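Local coordinates for protein FkbI (PDB 1R2J), which binds FAD and probably acts as an acyl-ACP dehydrogenase in making the methoxymalonyl extender unit of the polyketide FK520, at residues Ala17-Asp20 and Glu24-Arg27; Val31-Gly34 and Leu38-Ala41; Ala45-Leu50 and Gly92-Phe97; Trp231-Ile236 and Glu309-Gly314; Ala265-Asp270 and Ala315-Gln320. All blocks are in the same frame, centred on the assembly; numbering follows the deposited sequence.

Contact 1. Residues Ala17-Asp20 and Glu24-Arg27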
loop_
_atom_site.group_PDB
_atom_site.type_symbol
_atom_site.label_atom_id
_atom_site.label_comp_id
_atom_site.label_asym_id
_atom_site.label_seq_id
_atom_site.Cartn_x
_atom_site.Cartn_y
_atom_site.Cartn_z
ATOM N N ALA A 17 -6.343 9.002 15.160
ATOM C CA ALA A 17 -6.677 8.162 16.308
ATOM C C ALA A 17 -8.128 7.661 16.260
ATOM O O ALA A 17 -8.390 6.460 16.387
ATOM C CB ALA A 17 -6.427 8.932 17.603
ATOM N N GLU A 18 -9.068 8.580 16.070
ATOM C CA GLU A 18 -10.487 8.224 16.006
ATOM C C GLU A 18 -10.818 7.366 14.787
ATOM O O GLU A 18 -11.634 6.442 14.875
ATOM C CB GLU A 18 -11.344 9.487 15.989
ATOM C CG GLU A 18 -12.814 9.254 16.302
ATOM C CD GLU A 18 -13.592 8.670 15.136
ATOM O OE1 GLU A 18 -13.521 9.238 14.025
ATOM O OE2 GLU A 18 -14.282 7.645 15.335
ATOM N N TRP A 19 -10.207 7.675 13.645
ATOM C CA TRP A 19 -10.460 6.884 12.448
ATOM C C TRP A 19 -9.991 5.460 12.693
ATOM O O TRP A 19 -10.647 4.501 12.293
ATOM C CB TRP A 19 -9.718 7.457 11.238
ATOM C CG TRP A 19 -10.251 8.781 10.770
ATOM C CD1 TRP A 19 -11.465 9.334 11.076
ATOM C CD2 TRP A 19 -9.609 9.694 9.871
ATOM N NE1 TRP A 19 -11.618 10.532 10.419
ATOM C CE2 TRP A 19 -10.495 10.777 9.673
ATOM C CE3 TRP A 19 -8.373 9.700 9.211
ATOM C CZ2 TRP A 19 -10.182 11.860 8.840
ATOM C CZ3 TRP A 19 -8.063 10.775 8.382
ATOM C CH2 TRP A 19 -8.967 11.841 8.205
ATOM N N ASP A 20 -8.856 5.337 13.374
ATOM C CA ASP A 20 -8.266 4.039 13.681
ATOM C C ASP A 20 -9.091 3.218 14.672
ATOM O O ASP A 20 -9.259 2.008 14.494
ATOM C CB ASP A 20 -6.851 4.231 14.228
ATOM C CG ASP A 20 -6.055 2.941 14.257
ATOM O OD1 ASP A 20 -5.784 2.387 13.173
ATOM O OD2 ASP A 20 -5.704 2.475 15.359
ATOM N N GLU A 24 -12.647 3.163 10.360
ATOM C CA GLU A 24 -13.100 3.654 9.067
ATOM C C GLU A 24 -12.625 5.061 8.721
ATOM O O GLU A 24 -12.453 5.909 9.596
ATOM C CB GLU A 24 -14.630 3.602 9.000
ATOM C CG GLU A 24 -15.161 3.411 7.583
ATOM C CD GLU A 24 -16.671 3.278 7.523
ATOM O OE1 GLU A 24 -17.187 2.862 6.462
ATOM O OE2 GLU A 24 -17.343 3.594 8.531
ATOM N N LEU A 25 -12.407 5.291 7.429
ATOM C CA LEU A 25 -11.981 6.589 6.926
ATOM C C LEU A 25 -13.201 7.254 6.286
ATOM O O LEU A 25 -14.104 6.572 5.805
ATOM C CB LEU A 25 -10.892 6.418 5.862
ATOM C CG LEU A 25 -9.507 5.902 6.261
ATOM C CD1 LEU A 25 -8.681 5.636 5.008
ATOM C CD2 LEU A 25 -8.820 6.923 7.148
ATOM N N PRO A 26 -13.245 8.593 6.276
ATOM C CA PRO A 26 -14.387 9.289 5.671
ATOM C C PRO A 26 -14.380 9.102 4.151
ATOM O O PRO A 26 -13.396 9.432 3.486
ATOM C CB PRO A 26 -14.154 10.755 6.052
ATOM C CG PRO A 26 -13.252 10.685 7.250
ATOM C CD PRO A 26 -12.334 9.542 6.934
ATOM N N ARG A 27 -15.473 8.572 3.613
ATOM C CA ARG A 27 -15.612 8.352 2.176
ATOM C C ARG A 27 -15.380 9.649 1.403
ATOM O O ARG A 27 -14.719 9.650 0.363
ATOM C CB ARG A 27 -17.014 7.821 1.864
ATOM C CG ARG A 27 -18.121 8.565 2.612
ATOM C CD ARG A 27 -19.519 8.195 2.124
ATOM N NE ARG A 27 -19.858 8.844 0.859
ATOM C CZ ARG A 27 -21.046 8.750 0.267
ATOM N NH1 ARG A 27 -22.012 8.033 0.826
ATOM N NH2 ARG A 27 -21.267 9.366 -0.889
#
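W19 and E24 bring the two backbones together, with W19 CA 5.4 Å from E24 CA. The end of helix 16-22 gives way here to an extended link that leads into helix 27-35, in the helical N-terminal domain of the acyl-CoA dehydrogenase fold. E24 N donates to W19 O at 3.1 Å, somewhat bent (142° at the hydrogen) but in the carbonyl plane. The S22 hydroxyl also bonds to W19 O.

The indole of W19 carries the packing. Its CG stands anti to the carbonyl carbon (chi1 -69°), which brings the ring out over the link. P26 CD is 3.8 Å from the centroid of the five-membered ring, 24° off its normal, over the face but toward the rim, a CH-pi contact. P26 CG follows, 3.6 Å from W19 NE1. L25 comes obliquely to the six-membered ring, with L25 CD2 3.5 Å from W19 CE3. Without the indole, as with an alanine here, P26 CD and L25 CD2 are likely to lose their aromatic partner, leaving a gap beside the link.

P26 is the N-cap residue of helix 27-35. The L25 side chain is about 8 Å from that of T144, which binds FAD. The join combines one backbone hydrogen bond across the segments with an apolar indole surface; S22, and Y148 at L25 N, add polar bonds. The proline, with no N-H to offer, meets that surface through its CH groups.

Contact 2. Residues Val31-Gly34 and Leu38-Ala41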
loop_
_atom_site.group_PDB
_atom_site.type_symbol
_atom_site.label_atom_id
_atom_site.label_comp_id
_atom_site.label_asym_id
_atom_site.label_seq_id
_atom_site.Cartn_x
_atom_site.Cartn_y
_atom_site.Cartn_z
ATOM N N VAL A 31 -12.625 10.441 -1.946
ATOM C CA VAL A 31 -13.067 10.909 -3.258
ATOM C C VAL A 31 -12.432 12.266 -3.558
ATOM O O VAL A 31 -12.029 12.536 -4.689
ATOM C CB VAL A 31 -14.617 11.026 -3.322
ATOM C CG1 VAL A 31 -15.127 11.825 -2.150
ATOM C CG2 VAL A 31 -15.044 11.686 -4.625
ATOM N N ARG A 32 -12.338 13.105 -2.529
ATOM C CA ARG A 32 -11.753 14.437 -2.643
ATOM C C ARG A 32 -10.283 14.335 -3.070
ATOM O O ARG A 32 -9.840 15.019 -3.997
ATOM C CB ARG A 32 -11.862 15.147 -1.291
ATOM C CG ARG A 32 -11.791 16.665 -1.333
ATOM C CD ARG A 32 -10.379 17.204 -1.275
ATOM N NE ARG A 32 -10.319 18.377 -0.402
ATOM C CZ ARG A 32 -9.398 19.335 -0.486
ATOM N NH1 ARG A 32 -8.447 19.271 -1.414
ATOM N NH2 ARG A 32 -9.425 20.359 0.359
ATOM N N LEU A 33 -9.529 13.483 -2.383
ATOM C CA LEU A 33 -8.116 13.277 -2.702
ATOM C C LEU A 33 -7.972 12.588 -4.059
ATOM O O LEU A 33 -7.055 12.886 -4.822
ATOM C CB LEU A 33 -7.456 12.412 -1.623
ATOM C CG LEU A 33 -6.997 13.046 -0.305
ATOM C CD1 LEU A 33 -8.018 14.026 0.206
ATOM C CD2 LEU A 33 -6.767 11.937 0.717
ATOM N N GLY A 34 -8.876 11.653 -4.352
ATOM C CA GLY A 34 -8.819 10.948 -5.621
ATOM C C GLY A 34 -9.017 11.914 -6.778
ATOM O O GLY A 34 -8.288 11.881 -7.773
ATOM N N LEU A 38 -4.318 13.025 -6.069
ATOM C CA LEU A 38 -3.434 12.537 -5.023
ATOM C C LEU A 38 -3.825 11.067 -4.879
ATOM O O LEU A 38 -4.865 10.664 -5.389
ATOM C CB LEU A 38 -3.676 13.314 -3.728
ATOM C CG LEU A 38 -3.614 14.839 -3.882
ATOM C CD1 LEU A 38 -4.178 15.499 -2.632
ATOM C CD2 LEU A 38 -2.177 15.284 -4.141
ATOM N N LEU A 39 -3.019 10.259 -4.205
ATOM C CA LEU A 39 -3.350 8.833 -4.089
ATOM C C LEU A 39 -3.114 8.165 -5.438
ATOM O O LEU A 39 -3.092 6.943 -5.536
ATOM C CB LEU A 39 -4.821 8.634 -3.696
ATOM C CG LEU A 39 -5.255 8.860 -2.245
ATOM C CD1 LEU A 39 -4.834 10.234 -1.757
ATOM C CD2 LEU A 39 -6.750 8.701 -2.167
ATOM N N CYS A 40 -2.923 9.000 -6.456
ATOM C CA CYS A 40 -2.711 8.594 -7.842
ATOM C C CYS A 40 -1.656 9.472 -8.500
ATOM O O CYS A 40 -1.510 9.450 -9.722
ATOM C CB CYS A 40 -4.000 8.818 -8.627
ATOM S SG CYS A 40 -4.749 7.395 -9.331
ATOM N N ALA A 41 -0.947 10.252 -7.690
ATOM C CA ALA A 41 0.036 11.215 -8.170
ATOM C C ALA A 41 0.903 10.884 -9.386
ATOM O O ALA A 41 1.221 11.781 -10.161
ATOM C CB ALA A 41 0.924 11.661 -7.009
#
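L33 and L38 meet at the C-terminal end of helix 27-35, where the chain leaves the helix and folds back on it. The setting is the helical N-terminal domain of the acyl-CoA dehydrogenase fold. L38 N donates weakly to L33 O, five residues back, 3.0 Å away and well off straight. L33 CA and L38 CA lie 5.3 Å apart.

The side chains do more. L33 and L39 have nearly the same shape. In both, CG is anti to the carbonyl carbon and the second torsion is close to +50°. L39 has a positive phi (73°); its CB points to the helix, and its branch tips reach the last turn. L39 CD1 presses between the base and one tip of L33: it is 3.6 Å from L33 CD2 and 3.8 Å from L33 CG. L39 CD2 runs alongside, 3.8 Å from L33 CB, and also approaches G34 N at 4.2 Å. G34 offers bare backbone there.

L38 is more extended, its chi2 at 167°. L38 CB rests against L33 O, while its tip meets L33 only loosely, L38 CD1 to L33 CG at 4.4 Å. The side chain also packs on L7 of helix 5-12, F60 of helix 54-67 and L50. L33 and L39 reach helix 69-88, on L71 and M75. All four touching residues are buried, so these leucines join the helix end to the domain interior. The tightest carbon pair is L33 CB to L39 CD1, at 3.4 Å.

Contact 3. Residues Ala45-Leu50 and Gly92-Phe97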
loop_
_atom_site.group_PDB
_atom_site.type_symbol
_atom_site.label_atom_id
_atom_site.label_comp_id
_atom_site.label_asym_id
_atom_site.label_seq_id
_atom_site.Cartn_x
_atom_site.Cartn_y
_atom_site.Cartn_z
ATOM N N ALA A 45 -0.382 13.315 -16.907
ATOM C CA ALA A 45 -1.303 14.440 -17.048
ATOM C C ALA A 45 -2.333 14.197 -18.148
ATOM O O ALA A 45 -3.465 14.684 -18.072
ATOM C CB ALA A 45 -0.522 15.719 -17.337
ATOM N N GLU A 46 -1.937 13.441 -19.167
ATOM C CA GLU A 46 -2.818 13.130 -20.287
ATOM C C GLU A 46 -4.107 12.459 -19.829
ATOM O O GLU A 46 -5.113 12.478 -20.540
ATOM C CB GLU A 46 -2.096 12.224 -21.288
ATOM C CG GLU A 46 -0.937 12.898 -22.000
ATOM C CD GLU A 46 -0.188 11.956 -22.919
ATOM O OE1 GLU A 46 0.726 12.421 -23.635
ATOM O OE2 GLU A 46 -0.509 10.749 -22.923
ATOM N N HIS A 47 -4.076 11.864 -18.642
ATOM C CA HIS A 47 -5.252 11.187 -18.107
ATOM C C HIS A 47 -5.789 11.966 -16.920
ATOM O O HIS A 47 -6.584 11.459 -16.126
ATOM C CB HIS A 47 -4.893 9.752 -17.696
ATOM C CG HIS A 47 -4.331 8.929 -18.815
ATOM N ND1 HIS A 47 -5.096 8.489 -19.876
ATOM C CD2 HIS A 47 -3.072 8.490 -19.054
ATOM C CE1 HIS A 47 -4.332 7.816 -20.717
ATOM N NE2 HIS A 47 -3.100 7.802 -20.243
ATOM N N GLY A 48 -5.348 13.212 -16.807
ATOM C CA GLY A 48 -5.797 14.053 -15.715
ATOM C C GLY A 48 -5.012 13.821 -14.440
ATOM O O GLY A 48 -5.407 14.269 -13.366
ATOM N N GLY A 49 -3.892 13.115 -14.555
ATOM C CA GLY A 49 -3.072 12.839 -13.389
ATOM C C GLY A 49 -2.113 13.974 -13.087
ATOM O O GLY A 49 -1.993 14.925 -13.865
ATOM N N LEU A 50 -1.425 13.873 -11.956
ATOM C CA LEU A 50 -0.471 14.893 -11.538
ATOM C C LEU A 50 0.887 14.703 -12.188
ATOM O O LEU A 50 1.714 15.610 -12.176
ATOM C CB LEU A 50 -0.319 14.880 -10.013
ATOM C CG LEU A 50 -1.290 15.763 -9.221
ATOM C CD1 LEU A 50 -2.718 15.530 -9.691
ATOM C CD2 LEU A 50 -1.144 15.479 -7.733
ATOM N N GLY A 92 -7.332 2.571 -25.176
ATOM C CA GLY A 92 -8.686 2.873 -24.745
ATOM C C GLY A 92 -8.923 2.552 -23.282
ATOM O O GLY A 92 -9.657 3.259 -22.590
ATOM N N GLN A 93 -8.300 1.477 -22.811
ATOM C CA GLN A 93 -8.436 1.052 -21.423
ATOM C C GLN A 93 -7.770 2.039 -20.478
ATOM O O GLN A 93 -8.366 2.460 -19.489
ATOM C CB GLN A 93 -7.841 -0.344 -21.251
ATOM C CG GLN A 93 -8.817 -1.440 -21.638
ATOM C CD GLN A 93 -8.170 -2.799 -21.759
ATOM O OE1 GLN A 93 -8.859 -3.820 -21.777
ATOM N NE2 GLN A 93 -6.846 -2.824 -21.861
ATOM N N ARG A 94 -6.533 2.413 -20.783
ATOM C CA ARG A 94 -5.833 3.367 -19.942
ATOM C C ARG A 94 -6.561 4.711 -19.954
ATOM O O ARG A 94 -6.679 5.372 -18.920
ATOM C CB ARG A 94 -4.388 3.554 -20.417
ATOM C CG ARG A 94 -4.257 4.241 -21.776
ATOM C CD ARG A 94 -2.808 4.622 -22.058
ATOM N NE ARG A 94 -1.914 3.467 -22.038
ATOM C CZ ARG A 94 -1.561 2.770 -23.114
ATOM N NH1 ARG A 94 -2.029 3.100 -24.309
ATOM N NH2 ARG A 94 -0.725 1.748 -22.994
ATOM N N ALA A 95 -7.057 5.099 -21.126
ATOM C CA ALA A 95 -7.759 6.369 -21.289
ATOM C C ALA A 95 -9.051 6.450 -20.482
ATOM O O ALA A 95 -9.421 7.517 -19.992
ATOM C CB ALA A 95 -8.049 6.615 -22.766
ATOM N N THR A 96 -9.733 5.323 -20.336
ATOM C CA THR A 96 -10.990 5.300 -19.599
ATOM C C THR A 96 -10.816 5.178 -18.085
ATOM O O THR A 96 -11.327 5.997 -17.319
ATOM C CB THR A 96 -11.889 4.137 -20.083
ATOM O OG1 THR A 96 -12.061 4.222 -21.502
ATOM C CG2 THR A 96 -13.253 4.202 -19.414
ATOM N N PHE A 97 -10.088 4.154 -17.660
ATOM C CA PHE A 97 -9.879 3.905 -16.238
ATOM C C PHE A 97 -9.024 4.926 -15.499
ATOM O O PHE A 97 -9.372 5.342 -14.395
ATOM C CB PHE A 97 -9.298 2.506 -16.050
ATOM C CG PHE A 97 -10.191 1.411 -16.565
ATOM C CD1 PHE A 97 -11.474 1.243 -16.050
ATOM C CD2 PHE A 97 -9.754 0.548 -17.563
ATOM C CE1 PHE A 97 -12.303 0.233 -16.520
ATOM C CE2 PHE A 97 -10.581 -0.468 -18.039
ATOM C CZ PHE A 97 -11.854 -0.623 -17.517
HETATM O O HOH W 1 -7.508 8.420 -18.437
#
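H47 and A95 mark the nearest backbones, CA to CA 6.3 Å, where a surface loop comes up beside helix 91-100 after a 3-10 turn. This is loop-on-helix packing in the helical N-terminal domain, away from the FAD site.

The imidazole of H47 does the reaching. Its CG is anti to the carbonyl carbon (chi1 -58°), which sends the ring to the helix. The CE1-NE2 side lies against the aliphatic part of R94, with H47 NE2 3.7 Å from R94 CD and H47 CE1 3.7 Å from R94 CG. The R94 chain bends at chi3, and its guanidinium plane is 42° from the imidazole. H47 ND1 comes within 3.7 Å of A95 CA.

The polar link runs through a water. It bonds to H47 ND1 at 2.8 Å and donates to two helix carbonyls. A leucine in place of H47 has no nitrogen for the water, which is likely to lose its partner on the loop. The water sits closer to A95 O, at 2.6 Å, than to R94 O, at 3.2 Å.

Contact 4. Residues Trp231-Ile236 and Glu309-Gly314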
loop_
_atom_site.group_PDB
_atom_site.type_symbol
_atom_site.label_atom_id
_atom_site.label_comp_id
_atom_site.label_asym_id
_atom_site.label_seq_id
_atom_site.Cartn_x
_atom_site.Cartn_y
_atom_site.Cartn_z
ATOM N N TRP A 231 7.919 3.571 0.859
ATOM C CA TRP A 231 7.837 4.986 1.205
ATOM C C TRP A 231 6.888 5.166 2.383
ATOM O O TRP A 231 7.093 6.036 3.225
ATOM C CB TRP A 231 7.350 5.820 0.010
ATOM C CG TRP A 231 8.427 6.115 -0.986
ATOM C CD1 TRP A 231 8.540 5.608 -2.251
ATOM C CD2 TRP A 231 9.547 6.995 -0.804
ATOM N NE1 TRP A 231 9.660 6.122 -2.868
ATOM C CE2 TRP A 231 10.295 6.973 -2.003
ATOM C CE3 TRP A 231 9.990 7.800 0.255
ATOM C CZ2 TRP A 231 11.463 7.725 -2.172
ATOM C CZ3 TRP A 231 11.153 8.549 0.084
ATOM C CH2 TRP A 231 11.873 8.504 -1.122
ATOM N N GLY A 232 5.858 4.332 2.442
ATOM C CA GLY A 232 4.918 4.419 3.540
ATOM C C GLY A 232 5.654 4.154 4.843
ATOM O O GLY A 232 5.416 4.823 5.857
ATOM N N CYS A 233 6.566 3.187 4.813
ATOM C CA CYS A 233 7.337 2.836 6.006
ATOM C C CYS A 233 8.298 3.932 6.411
ATOM O O CYS A 233 8.583 4.107 7.594
ATOM C CB CYS A 233 8.082 1.524 5.789
ATOM S SG CYS A 233 6.934 0.140 5.619
ATOM N N VAL A 234 8.819 4.658 5.430
ATOM C CA VAL A 234 9.695 5.781 5.738
ATOM C C VAL A 234 8.833 6.757 6.548
ATOM O O VAL A 234 9.309 7.379 7.491
ATOM C CB VAL A 234 10.191 6.493 4.456
ATOM C CG1 VAL A 234 10.977 7.751 4.826
ATOM C CG2 VAL A 234 11.071 5.553 3.650
ATOM N N GLY A 235 7.558 6.877 6.167
ATOM C CA GLY A 235 6.646 7.770 6.870
ATOM C C GLY A 235 6.441 7.339 8.311
ATOM O O GLY A 235 6.447 8.165 9.234
ATOM N N ILE A 236 6.272 6.033 8.508
ATOM C CA ILE A 236 6.091 5.495 9.845
ATOM C C ILE A 236 7.326 5.822 10.697
ATOM O O ILE A 236 7.202 6.220 11.861
ATOM C CB ILE A 236 5.870 3.972 9.795
ATOM C CG1 ILE A 236 4.574 3.675 9.020
ATOM C CG2 ILE A 236 5.805 3.409 11.211
ATOM C CD1 ILE A 236 4.253 2.192 8.854
ATOM N N GLU A 309 11.245 -3.723 7.695
ATOM C CA GLU A 309 11.916 -4.272 8.868
ATOM C C GLU A 309 12.399 -3.152 9.791
ATOM O O GLU A 309 12.266 -3.252 11.010
ATOM C CB GLU A 309 13.095 -5.186 8.465
ATOM C CG GLU A 309 12.652 -6.547 7.898
ATOM C CD GLU A 309 13.660 -7.676 8.128
ATOM O OE1 GLU A 309 13.224 -8.843 8.254
ATOM O OE2 GLU A 309 14.879 -7.410 8.178
ATOM N N ARG A 310 12.955 -2.090 9.213
ATOM C CA ARG A 310 13.429 -0.962 10.011
ATOM C C ARG A 310 12.257 -0.224 10.659
ATOM O O ARG A 310 12.372 0.247 11.789
ATOM C CB ARG A 310 14.237 0.014 9.149
ATOM C CG ARG A 310 15.524 -0.575 8.533
ATOM C CD ARG A 310 16.395 -1.280 9.578
ATOM N NE ARG A 310 16.782 -0.396 10.677
ATOM C CZ ARG A 310 16.997 -0.807 11.924
ATOM N NH1 ARG A 310 16.862 -2.092 12.236
ATOM N NH2 ARG A 310 17.351 0.068 12.860
ATOM N N ALA A 311 11.134 -0.123 9.945
ATOM C CA ALA A 311 9.960 0.553 10.491
ATOM C C ALA A 311 9.389 -0.227 11.684
ATOM O O ALA A 311 8.981 0.368 12.687
ATOM C CB ALA A 311 8.889 0.719 9.412
ATOM N N ALA A 312 9.356 -1.556 11.571
ATOM C CA ALA A 312 8.846 -2.409 12.646
ATOM C C ALA A 312 9.740 -2.283 13.878
ATOM O O ALA A 312 9.256 -2.202 15.009
ATOM C CB ALA A 312 8.796 -3.867 12.190
ATOM N N ALA A 313 11.049 -2.275 13.658
ATOM C CA ALA A 313 11.994 -2.153 14.764
ATOM C C ALA A 313 11.899 -0.739 15.344
ATOM O O ALA A 313 11.906 -0.551 16.561
ATOM C CB ALA A 313 13.411 -2.433 14.279
ATOM N N GLY A 314 11.809 0.252 14.461
ATOM C CA GLY A 314 11.704 1.632 14.914
ATOM C C GLY A 314 10.466 1.877 15.763
ATOM O O GLY A 314 10.519 2.578 16.772
#
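C233 and A311 face each other with their CB atoms, and the first torsion of C233 settles where its sulfur goes. C233 CB points at A311 by the course of the helix; chi1 (-66°) sets SG anti to the carbonyl carbon, beside the backbone N, a little farther off, with C233 SG 4.3 Å from A311 CB. I236 has chi1 -63° and an extended second torsion of 178°. Its chain runs off past A311, and its CB and CG2 are what approach the methyl.

The two helices, 219-248 and 297-322, belong to the helical bundle that forms the C-terminal domain in acyl-CoA dehydrogenases. They come very close, C233 CA to A311 CA 5.7 Å. A311 supplies the methyl that fills the join. A311 CB is 3.8 Å from C233 CB and 4.5 Å from I236 CB, two residues one turn apart on the same helix. The methyl also touches the backbone, A311 CB lying 3.9 Å from C233 O.

Helix 332-345 covers the flank: C233 packs on M343 and I236 on A336. From the far side of helix 219-248, V234 turns to C282 of helix 262-287. Two residues before A311, E309 makes a salt bridge to R354.

Everything that touches across this join is buried, and the side-chain contacts are apolar. The contact rests on van der Waals packing. The small groups, a methyl and a cysteine, are consistent with the short distance between the backbones.

Contact 5. Residues Ala265-Asp270 and Ala315-Gln320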
loop_
_atom_site.group_PDB
_atom_site.type_symbol
_atom_site.label_atom_id
_atom_site.label_comp_id
_atom_site.label_asym_id
_atom_site.label_seq_id
_atom_site.Cartn_x
_atom_site.Cartn_y
_atom_site.Cartn_z
ATOM N N ALA A 265 19.205 8.314 24.469
ATOM C CA ALA A 265 19.872 8.964 23.347
ATOM C C ALA A 265 20.130 7.886 22.293
ATOM O O ALA A 265 19.930 8.106 21.096
ATOM C CB ALA A 265 21.195 9.578 23.801
ATOM N N GLY A 266 20.572 6.719 22.759
ATOM C CA GLY A 266 20.856 5.607 21.865
ATOM C C GLY A 266 19.650 5.195 21.042
ATOM O O GLY A 266 19.777 4.897 19.851
ATOM N N HIS A 267 18.479 5.170 21.676
ATOM C CA HIS A 267 17.250 4.817 20.972
ATOM C C HIS A 267 16.929 5.880 19.933
ATOM O O HIS A 267 16.472 5.571 18.837
ATOM C CB HIS A 267 16.076 4.701 21.945
ATOM C CG HIS A 267 16.139 3.490 22.821
ATOM N ND1 HIS A 267 16.492 2.248 22.343
ATOM C CD2 HIS A 267 15.858 3.323 24.135
ATOM C CE1 HIS A 267 16.428 1.366 23.325
ATOM N NE2 HIS A 267 16.046 1.993 24.423
ATOM N N ILE A 268 17.163 7.139 20.286
ATOM C CA ILE A 268 16.890 8.238 19.368
ATOM C C ILE A 268 17.810 8.133 18.156
ATOM O O ILE A 268 17.388 8.345 17.017
ATOM C CB ILE A 268 17.083 9.590 20.071
ATOM C CG1 ILE A 268 16.063 9.717 21.207
ATOM C CG2 ILE A 268 16.890 10.729 19.081
ATOM C CD1 ILE A 268 16.466 10.694 22.287
ATOM N N ALA A 269 19.064 7.779 18.406
ATOM C CA ALA A 269 20.043 7.626 17.340
ATOM C C ALA A 269 19.636 6.476 16.410
ATOM O O ALA A 269 19.760 6.576 15.184
ATOM C CB ALA A 269 21.423 7.355 17.935
ATOM N N ASP A 270 19.155 5.383 16.996
ATOM C CA ASP A 270 18.749 4.238 16.191
ATOM C C ASP A 270 17.499 4.570 15.380
ATOM O O ASP A 270 17.346 4.107 14.253
ATOM C CB ASP A 270 18.521 3.008 17.079
ATOM C CG ASP A 270 19.791 2.573 17.810
ATOM O OD1 ASP A 270 20.898 2.834 17.300
ATOM O OD2 ASP A 270 19.692 1.962 18.889
ATOM N N ALA A 315 9.343 1.295 15.359
ATOM C CA ALA A 315 8.100 1.477 16.094
ATOM C C ALA A 315 8.219 0.900 17.503
ATOM O O ALA A 315 7.743 1.508 18.456
ATOM C CB ALA A 315 6.933 0.828 15.334
ATOM N N ALA A 316 8.860 -0.263 17.638
ATOM C CA ALA A 316 9.027 -0.876 18.955
ATOM C C ALA A 316 9.919 -0.001 19.836
ATOM O O ALA A 316 9.677 0.143 21.034
ATOM C CB ALA A 316 9.625 -2.282 18.823
ATOM N N THR A 317 10.942 0.589 19.226
ATOM C CA THR A 317 11.883 1.462 19.928
ATOM C C THR A 317 11.193 2.742 20.401
ATOM O O THR A 317 11.398 3.189 21.535
ATOM C CB THR A 317 13.062 1.816 19.007
ATOM O OG1 THR A 317 13.771 0.613 18.684
ATOM C CG2 THR A 317 14.011 2.807 19.677
ATOM N N ALA A 318 10.365 3.321 19.534
ATOM C CA ALA A 318 9.643 4.544 19.870
ATOM C C ALA A 318 8.647 4.259 20.995
ATOM O O ALA A 318 8.468 5.072 21.902
ATOM C CB ALA A 318 8.904 5.090 18.636
ATOM N N ALA A 319 7.989 3.105 20.929
ATOM C CA ALA A 319 7.032 2.749 21.966
ATOM C C ALA A 319 7.755 2.655 23.302
ATOM O O ALA A 319 7.210 3.037 24.334
ATOM C CB ALA A 319 6.356 1.419 21.636
ATOM N N GLN A 320 8.982 2.145 23.277
ATOM C CA GLN A 320 9.775 2.006 24.496
ATOM C C GLN A 320 10.067 3.384 25.091
ATOM O O GLN A 320 9.925 3.597 26.293
ATOM C CB GLN A 320 11.089 1.290 24.186
ATOM C CG GLN A 320 11.945 1.005 25.413
ATOM C CD GLN A 320 11.362 -0.100 26.261
ATOM O OE1 GLN A 320 11.708 -0.253 27.438
ATOM N NE2 GLN A 320 10.475 -0.886 25.665
#
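T317 and H267 are the nearest residues of 315-320 and 265-270, their CA atoms 6.4 Å apart. Helix 297-322 reaches this point through A315 and A316, which face other neighbours: A315 packs on C240 and A336, and A316 on Y337.

T317 makes most of this segment's contact. Its CG2 is anti to the backbone N, while OG1 lies beside that N (chi1 -63°). The methyl therefore projects to H267, and the hydroxyl turns back along its own helix to bond A313 O. T317 CG2 is 3.6 Å from H267 CB and 3.7 Å from H267 ND1. It approaches the imidazole obliquely. The torsion thus separates the polar branch from the apolar one.

A318 points away from H267 and packs on V333, C240 and L271. A319 also packs on V333. One turn beyond T317, Q320 comes back to the contact. Its CG is anti to N (chi1 -176°), and the chain then bends at chi2. Q320 CG lies 4.3 Å from H267 NE2, a loose touch at the far end of the ring. H267 thus spans both T317 and Q320.

The join is at the surface of the C-terminal helical domain, away from the FAD site. Helix 297-322 lies among three others here: helix 262-287 beside T317 and A318, helix 219-248 beside A315 and A318, and helix 332-345 along A315, A316, A318 and A319.

Contacts 1 to 3 follow one another along the N-terminal domain. Contacts 1 and 2 adjoin in sequence, with centres 17 Å apart. Contacts 2 and 3 touch directly: L38 CD2 lies 3.7 Å from L50 CD2. Contacts 4 and 5 belong to the C-terminal domain and share helix 297-322, their centres 13 Å apart. Contact 3 lies on the opposite side of the chain's centre from both, about 43 Å from contact 5 between centres. FAD sits nearer to contacts 1, 2 and 4: the side chains of L25, L39 and I236 are about 12, 14 and 11 Å from it. Contacts 3 and 5 are surface joins away from the cofactor.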